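Local coordinates for RagB/SusD domain protein (Flavobacterium johnsoniae, PDB 5J5U) that binds chitin and, as a SusD homologue from a polysaccharide utilization locus, probably helps capture chitin chains at the outer membrane, at residues Leu25-Gly31 and Phe242-Leu247; His35-Leu39 and Phe413-Glu417. One frame throughout, in Å; residues are numbered along the deposited sequence.

Contact 1 (Leu25-Gly31 and Phe242-Leu247); sequences LCMSGDG and FRGNGL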
ATOM      1  N   LEU A  25      16.112   1.527  -2.499  1.00 18.08           N
ATOM      2  CA  LEU A  25      16.150   0.100  -2.780  1.00 22.56           C
ATOM      3  C   LEU A  25      15.574  -0.739  -1.603  1.00 31.17           C
ATOM      4  O   LEU A  25      14.935  -1.764  -1.822  1.00 31.86           O
ATOM      5  CB  LEU A  25      17.589  -0.324  -3.129  1.00 25.36           C
ATOM      6  CG  LEU A  25      17.997  -0.053  -4.600  1.00 28.98           C
ATOM      7  CD1 LEU A  25      19.506  -0.210  -4.865  1.00 13.25           C
ATOM      8  CD2 LEU A  25      17.183  -0.926  -5.568  1.00 16.66           C
ATOM      9  N   CYS A  26      15.752  -0.284  -0.368  1.00 22.38           N
ATOM     10  CA  CYS A  26      15.190  -0.965   0.789  1.00 24.56           C
ATOM     11  C   CYS A  26      13.642  -0.934   0.771  1.00 21.04           C
ATOM     12  O   CYS A  26      12.975  -1.868   1.225  1.00 15.60           O
ATOM     13  CB  CYS A  26      15.716  -0.334   2.081  1.00 22.80           C
ATOM     14  SG  CYS A  26      17.371  -0.879   2.621  1.00 37.63           S
ATOM     15  N   MET A  27      13.069   0.138   0.234  1.00 21.05           N
ATOM     16  CA  MET A  27      11.616   0.270   0.288  1.00 20.58           C
ATOM     17  C   MET A  27      10.842  -0.737  -0.573  1.00 22.31           C
ATOM     18  O   MET A  27       9.628  -0.852  -0.420  1.00 23.15           O
ATOM     19  CB  MET A  27      11.196   1.683  -0.107  1.00 16.19           C
ATOM     20  CG  MET A  27      11.538   2.718   0.933  1.00 13.69           C
ATOM     21  SD  MET A  27      10.808   4.307   0.504  1.00 30.66           S
ATOM     22  CE  MET A  27       9.060   3.974   0.782  1.00 23.00           C
ATOM     23  N   SER A  28      11.521  -1.485  -1.447  1.00 24.21           N
ATOM     24  CA  SER A  28      10.822  -2.466  -2.294  1.00 18.02           C
ATOM     25  C   SER A  28      11.590  -3.767  -2.468  1.00 13.98           C
ATOM     26  O   SER A  28      11.010  -4.787  -2.783  1.00 16.99           O
ATOM     27  CB  SER A  28      10.528  -1.879  -3.679  1.00 20.12           C
ATOM     28  OG  SER A  28      11.719  -1.753  -4.433  1.00 22.89           O
ATOM     29  N   GLY A  29      12.901  -3.728  -2.276  1.00 20.93           N
ATOM     30  CA  GLY A  29      13.734  -4.900  -2.472  1.00 19.69           C
ATOM     31  C   GLY A  29      14.016  -5.710  -1.217  1.00 24.56           C
ATOM     32  O   GLY A  29      14.756  -6.694  -1.261  1.00 26.04           O
ATOM     33  N   ASP A  30      13.467  -5.281  -0.086  1.00 21.63           N
ATOM     34  CA  ASP A  30      13.629  -6.040   1.153  1.00 23.11           C
ATOM     35  C   ASP A  30      12.519  -7.090   1.180  1.00 21.57           C
ATOM     36  O   ASP A  30      11.377  -6.803   1.559  1.00 21.21           O
ATOM     37  CB  ASP A  30      13.561  -5.137   2.393  1.00 21.54           C
ATOM     38  CG  ASP A  30      14.030  -5.848   3.660  1.00 27.80           C
ATOM     39  OD1 ASP A  30      14.101  -7.099   3.653  1.00 23.75           O
ATOM     40  OD2 ASP A  30      14.280  -5.159   4.675  1.00 23.13           O
ATOM     41  N   GLY A  31      12.859  -8.292   0.725  1.00 17.84           N
ATOM     42  CA  GLY A  31      11.905  -9.376   0.620  1.00 17.35           C
ATOM     43  C   GLY A  31      11.430  -9.818   1.984  1.00 21.87           C
ATOM     44  O   GLY A  31      10.349 -10.402   2.110  1.00 20.89           O
ATOM     45  N   PHE A 242      18.700  -6.529  -2.103  1.00 41.08           N
ATOM     46  CA  PHE A 242      17.648  -5.527  -2.283  1.00 40.49           C
ATOM     47  C   PHE A 242      17.495  -5.149  -3.759  1.00 37.51           C
ATOM     48  O   PHE A 242      16.744  -4.238  -4.117  1.00 34.41           O
ATOM     49  CB  PHE A 242      17.927  -4.262  -1.450  1.00 42.83           C
ATOM     50  CG  PHE A 242      18.114  -4.515   0.041  1.00 38.70           C
ATOM     51  CD1 PHE A 242      17.118  -5.115   0.797  1.00 39.54           C
ATOM     52  CD2 PHE A 242      19.279  -4.105   0.692  1.00 42.55           C
ATOM     53  CE1 PHE A 242      17.283  -5.341   2.172  1.00 32.58           C
ATOM     54  CE2 PHE A 242      19.448  -4.324   2.068  1.00 35.80           C
ATOM     55  CZ  PHE A 242      18.440  -4.941   2.802  1.00 29.03           C
ATOM     56  N   ARG A 243      18.235  -5.831  -4.620  1.00 39.61           N
ATOM     57  CA  ARG A 243      18.220  -5.484  -6.035  1.00 36.98           C
ATOM     58  C   ARG A 243      17.059  -6.148  -6.797  1.00 39.22           C
ATOM     59  O   ARG A 243      16.638  -5.660  -7.851  1.00 37.73           O
ATOM     60  CB  ARG A 243      19.574  -5.821  -6.666  1.00 45.30           C
ATOM     61  CG  ARG A 243      20.785  -5.131  -5.995  1.00 38.43           C
ATOM     62  CD  ARG A 243      21.252  -3.960  -6.855  1.00 46.51           C
ATOM     63  NE  ARG A 243      22.071  -2.987  -6.130  1.00 58.68           N
ATOM     64  CZ  ARG A 243      22.386  -1.777  -6.596  1.00 58.98           C
ATOM     65  NH1 ARG A 243      21.938  -1.371  -7.784  1.00 56.98           N
ATOM     66  NH2 ARG A 243      23.139  -0.957  -5.867  1.00 64.88           N
ATOM     67  N   GLY A 244      16.559  -7.268  -6.280  1.00 37.31           N
ATOM     68  CA  GLY A 244      15.327  -7.848  -6.800  1.00 36.53           C
ATOM     69  C   GLY A 244      14.064  -7.381  -6.076  1.00 31.18           C
ATOM     70  O   GLY A 244      14.112  -7.031  -4.886  1.00 29.66           O
ATOM     71  N   ASN A 245      12.932  -7.400  -6.782  1.00 24.94           N
ATOM     72  CA  ASN A 245      11.639  -7.083  -6.178  1.00 25.79           C
ATOM     73  C   ASN A 245      11.414  -7.993  -4.965  1.00 17.42           C
ATOM     74  O   ASN A 245      11.406  -9.214  -5.088  1.00 18.99           O
ATOM     75  CB  ASN A 245      10.514  -7.221  -7.240  1.00 19.17           C
ATOM     76  CG  ASN A 245       9.106  -6.889  -6.703  1.00 20.69           C
ATOM     77  OD1 ASN A 245       8.657  -7.482  -5.720  1.00 18.00           O
ATOM     78  ND2 ASN A 245       8.393  -5.977  -7.382  1.00 15.05           N
ATOM     79  N   GLY A 246      11.286  -7.401  -3.780  1.00 23.38           N
ATOM     80  CA  GLY A 246      11.045  -8.172  -2.560  1.00 17.57           C
ATOM     81  C   GLY A 246       9.714  -8.920  -2.536  1.00 14.27           C
ATOM     82  O   GLY A 246       9.590 -10.033  -2.002  1.00 12.63           O
ATOM     83  N   LEU A 247       8.701  -8.296  -3.121  1.00 13.82           N
ATOM     84  CA  LEU A 247       7.375  -8.907  -3.167  1.00 18.09           C
ATOM     85  C   LEU A 247       7.425 -10.189  -4.005  1.00 19.40           C
ATOM     86  O   LEU A 247       6.851 -11.221  -3.612  1.00 16.14           O
ATOM     87  CB  LEU A 247       6.337  -7.936  -3.731  1.00 13.54           C
ATOM     88  CG  LEU A 247       4.963  -8.562  -3.925  1.00 15.98           C
ATOM     89  CD1 LEU A 247       4.409  -9.068  -2.606  1.00 15.82           C
ATOM     90  CD2 LEU A 247       3.984  -7.577  -4.592  1.00 13.45           C
TER
HETATM   91  O   HOH W   1      14.394  -8.810  -3.171  1.00 27.52           O
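The junction where helix 16-29 gives way to helix 31-45 meets the loop 242-245 and the start of helix 246-253, and it shows how two helix ends can be pressed together through glycine. A CB on Gly246 would run into Ser28 O and Gly31 N; without one, Gly31 CA lies 3.5 Å from Gly246 CA. Gly246 N donates to Ser28 O, a 2.8 Å bond bent to 149° whose donor sits in the carbonyl plane, so the first turn of helix 246-253 draws on the carbonyl of Ser28. A CB on Gly29 would likewise strike Phe242 O. In its absence Gly29 and Phe242 exchange nearly straight CA-H...O contacts, Phe242 CA to Gly29 O being 3.3 Å. A water donates to both Gly29 O and Gly244 O, although the second distance is short enough to be doubtful. In this predominantly helical SusD-like fold, both helices that start here carry an N-cap: Asp30 OD1 takes the N-H of Tyr32, and Asn245 OD1 that of Ser248. Asp30 OD2 goes on to Asn75 of helix 66-90.

Phe242 packs along the flank of the junction. Its CG stands beside the backbone N (chi1 -56°), bringing one ring face under Cys26 SG, which sits over the ring centre at 4.1 Å in a sulfur-aromatic contact. Asp30 lies alongside and meets the ring at its edge, its CG 3.6 Å from Phe242 CE1 and its carboxylate turned 67° from the ring plane. Farther back along the helix, Leu25 uses both methyls: CD2 rests against Phe242 O, while CD1 lies over the middle of one guanidinium face of Arg243, 3.7 Å from CZ, where the bent arginine chain crosses it.

Contact 2 (His35-Leu39 and Phe413-Glu417); sequences HRTNL and FNSIE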
ATOM      1  N   HIS A  35       7.446  -9.876   2.071  1.00 11.79           N
ATOM      2  CA  HIS A  35       6.832 -11.182   2.206  1.00 14.60           C
ATOM      3  C   HIS A  35       5.896 -11.194   3.425  1.00 15.16           C
ATOM      4  O   HIS A  35       4.764 -11.681   3.353  1.00 16.18           O
ATOM      5  CB  HIS A  35       7.922 -12.271   2.332  1.00 11.06           C
ATOM      6  CG  HIS A  35       7.415 -13.668   2.156  1.00 17.28           C
ATOM      7  ND1 HIS A  35       8.215 -14.778   2.331  1.00 18.64           N
ATOM      8  CD2 HIS A  35       6.192 -14.139   1.808  1.00 17.66           C
ATOM      9  CE1 HIS A  35       7.504 -15.871   2.115  1.00 17.98           C
ATOM     10  NE2 HIS A  35       6.274 -15.512   1.794  1.00 25.15           N
ATOM     11  N   ARG A  36       6.364 -10.650   4.545  1.00 11.71           N
ATOM     12  CA  ARG A  36       5.636 -10.806   5.804  1.00 12.42           C
ATOM     13  C   ARG A  36       4.552  -9.723   6.023  1.00 11.75           C
ATOM     14  O   ARG A  36       3.432 -10.029   6.420  1.00  9.82           O
ATOM     15  CB  ARG A  36       6.630 -10.817   6.965  1.00 12.42           C
ATOM     16  CG  ARG A  36       7.491 -12.078   7.006  1.00 11.92           C
ATOM     17  CD  ARG A  36       8.771 -11.897   7.849  1.00 15.43           C
ATOM     18  NE  ARG A  36       9.529 -13.154   7.928  1.00 17.77           N
ATOM     19  CZ  ARG A  36      10.303 -13.626   6.954  1.00 17.15           C
ATOM     20  NH1 ARG A  36      10.444 -12.943   5.827  1.00 17.62           N
ATOM     21  NH2 ARG A  36      10.931 -14.782   7.098  1.00 14.87           N
ATOM     22  N   THR A  37       4.863  -8.469   5.724  1.00 12.86           N
ATOM     23  CA  THR A  37       3.929  -7.389   6.017  1.00 12.36           C
ATOM     24  C   THR A  37       2.999  -7.073   4.856  1.00 10.33           C
ATOM     25  O   THR A  37       1.822  -6.812   5.066  1.00  9.92           O
ATOM     26  CB  THR A  37       4.666  -6.096   6.400  1.00 13.53           C
ATOM     27  OG1 THR A  37       5.723  -6.406   7.305  1.00  9.87           O
ATOM     28  CG2 THR A  37       3.702  -5.136   7.077  1.00 13.13           C
ATOM     29  N   ASN A  38       3.533  -7.099   3.641  1.00 13.02           N
ATOM     30  CA  ASN A  38       2.753  -6.838   2.428  1.00 13.01           C
ATOM     31  C   ASN A  38       1.948  -8.076   2.011  1.00 15.26           C
ATOM     32  O   ASN A  38       0.697  -8.066   2.052  1.00 14.54           O
ATOM     33  CB  ASN A  38       3.701  -6.377   1.289  1.00 11.44           C
ATOM     34  CG  ASN A  38       2.980  -6.044  -0.042  1.00 14.73           C
ATOM     35  OD1 ASN A  38       1.761  -6.183  -0.196  1.00 15.05           O
ATOM     36  ND2 ASN A  38       3.769  -5.605  -1.014  1.00 14.47           N
ATOM     37  N   LEU A  39       2.664  -9.145   1.661  1.00 14.60           N
ATOM     38  CA  LEU A  39       2.026 -10.338   1.122  1.00 13.45           C
ATOM     39  C   LEU A  39       1.187 -11.077   2.164  1.00 11.55           C
ATOM     40  O   LEU A  39       0.000 -11.208   2.004  1.00  8.69           O
ATOM     41  CB  LEU A  39       3.084 -11.298   0.529  1.00 15.62           C
ATOM     42  CG  LEU A  39       2.634 -12.573  -0.229  1.00 14.45           C
ATOM     43  CD1 LEU A  39       1.402 -12.313  -1.079  1.00 13.24           C
ATOM     44  CD2 LEU A  39       3.744 -13.170  -1.105  1.00 17.00           C
ATOM     45  N   PHE A 413      -0.655  -5.448  -4.862  1.00 13.24           N
ATOM     46  CA  PHE A 413       0.808  -5.503  -4.733  1.00 15.44           C
ATOM     47  C   PHE A 413       1.384  -4.423  -3.799  1.00 18.40           C
ATOM     48  O   PHE A 413       2.580  -4.436  -3.505  1.00 17.49           O
ATOM     49  CB  PHE A 413       1.492  -5.414  -6.107  1.00 15.45           C
ATOM     50  CG  PHE A 413       0.914  -6.358  -7.120  1.00 17.28           C
ATOM     51  CD1 PHE A 413       0.706  -7.687  -6.802  1.00 16.29           C
ATOM     52  CD2 PHE A 413       0.520  -5.901  -8.375  1.00 20.38           C
ATOM     53  CE1 PHE A 413       0.147  -8.556  -7.723  1.00 15.77           C
ATOM     54  CE2 PHE A 413      -0.033  -6.762  -9.298  1.00 18.38           C
ATOM     55  CZ  PHE A 413      -0.213  -8.090  -8.980  1.00 16.84           C
ATOM     56  N   ASN A 414       0.529  -3.518  -3.323  1.00 17.20           N
ATOM     57  CA  ASN A 414       0.874  -2.587  -2.244  1.00 21.01           C
ATOM     58  C   ASN A 414      -0.175  -2.725  -1.142  1.00 16.03           C
ATOM     59  O   ASN A 414      -0.951  -1.807  -0.879  1.00  8.16           O
ATOM     60  CB  ASN A 414       0.942  -1.130  -2.726  1.00 16.79           C
ATOM     61  CG  ASN A 414       1.713  -0.239  -1.757  1.00 22.59           C
ATOM     62  OD1 ASN A 414       1.997  -0.637  -0.619  1.00 15.39           O
ATOM     63  ND2 ASN A 414       2.021   0.976  -2.183  1.00 21.77           N
ATOM     64  N   SER A 415      -0.208  -3.909  -0.542  1.00 14.62           N
ATOM     65  CA  SER A 415      -1.300  -4.293   0.326  1.00 15.13           C
ATOM     66  C   SER A 415      -1.346  -3.525   1.638  1.00 13.79           C
ATOM     67  O   SER A 415      -2.405  -3.474   2.266  1.00 12.91           O
ATOM     68  CB  SER A 415      -1.252  -5.797   0.618  1.00 13.80           C
ATOM     69  OG  SER A 415      -1.494  -6.528  -0.565  1.00 15.09           O
ATOM     70  N   ILE A 416      -0.221  -2.950   2.057  1.00 10.38           N
ATOM     71  CA  ILE A 416      -0.202  -2.140   3.263  1.00 13.29           C
ATOM     72  C   ILE A 416      -1.210  -0.978   3.121  1.00 15.88           C
ATOM     73  O   ILE A 416      -1.995  -0.715   4.045  1.00 12.74           O
ATOM     74  CB  ILE A 416       1.205  -1.606   3.559  1.00 11.97           C
ATOM     75  CG1 ILE A 416       2.126  -2.742   3.986  1.00 10.46           C
ATOM     76  CG2 ILE A 416       1.179  -0.527   4.668  1.00 10.29           C
ATOM     77  CD1 ILE A 416       3.564  -2.283   4.245  1.00 11.64           C
ATOM     78  N   GLU A 417      -1.206  -0.314   1.958  1.00 13.99           N
ATOM     79  CA  GLU A 417      -2.113   0.818   1.705  1.00 16.08           C
ATOM     80  C   GLU A 417      -3.579   0.399   1.606  1.00 13.70           C
ATOM     81  O   GLU A 417      -4.450   1.066   2.114  1.00  9.33           O
ATOM     82  CB  GLU A 417      -1.714   1.560   0.432  1.00 16.11           C
ATOM     83  CG  GLU A 417      -0.390   2.264   0.545  1.00 19.36           C
ATOM     84  CD  GLU A 417      -0.265   3.016   1.852  1.00 19.09           C
ATOM     85  OE1 GLU A 417      -1.159   3.846   2.135  1.00 14.17           O
ATOM     86  OE2 GLU A 417       0.718   2.777   2.592  1.00 17.79           O
TER
HETATM   87  O   HOH W   2       0.310  -7.241  -2.193  1.00 15.80           O
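Phe413 presents its carbonyl to Asn38 on helix 31-45, beginning a two-pronged grip by one amide on the start of helix 415-425. The CB of Phe413 is directed away from helix 31-45, while its O receives Asn38 ND2 at 3.0 Å with an N-H...O angle of 165°. The carbonyl oxygen lies close to the asparagine's amide plane, yet the donor stands well above the plane of the Phe413 carbonyl. Asn414 follows at the N-cap position, but its own side chain makes no capping bond. At the head of the helix, the N-H of Ser415 is taken by Asn38: Ser415 N to Asn38 OD1 is 3.0 Å, again with the donor above the carbonyl plane. Extending Asn38 CG opposite its own N (chi1 -179°) carries the amide across to both backbone groups at once. A leucine here would probably leave Ser415 N and Phe413 O without these mates inside a buried contact. A water donates to Asn38 OD1 at 2.7 Å, Ser415 OG is hydrogen-bonded to His48 ND1, and Gln34 OE1 takes a further N-H of Asn38 ND2. One residue on, Ile416 adds an apolar touch, the far methyl CD1 crossing Thr37 CG2 at 4.0 Å. Around this joint, Tyr49 of strand 49-50 packs on Phe413 and Ser415, Leu247 of helix 246-253 lies against Phe413 and Asn38, and Leu72 of helix 66-90 covers Thr37.

Overall arrangement
Two contacts about 12 Å apart between centres are joined in two ways. Helix 31-45 begins in contact 1 with Gly31 and runs into contact 2 as 35-39. Leu247 of helix 246-253, in the first turn that contact 1 brings in, reaches contact 2 with both methyls: CD2 lies 3.6 Å from Phe413 O and CD1 3.9 Å from Asn38 ND2. Along the chain the four segments alternate, 25-31 pairing with residues more than 200 positions later and 35-39 with residues more than 370 later. Contact 2 is the deeper, its centre about 7 Å from the chain centre against about 15 Å for contact 1. Neither includes a bound ligand, and their geometry alone does not locate the chitin site.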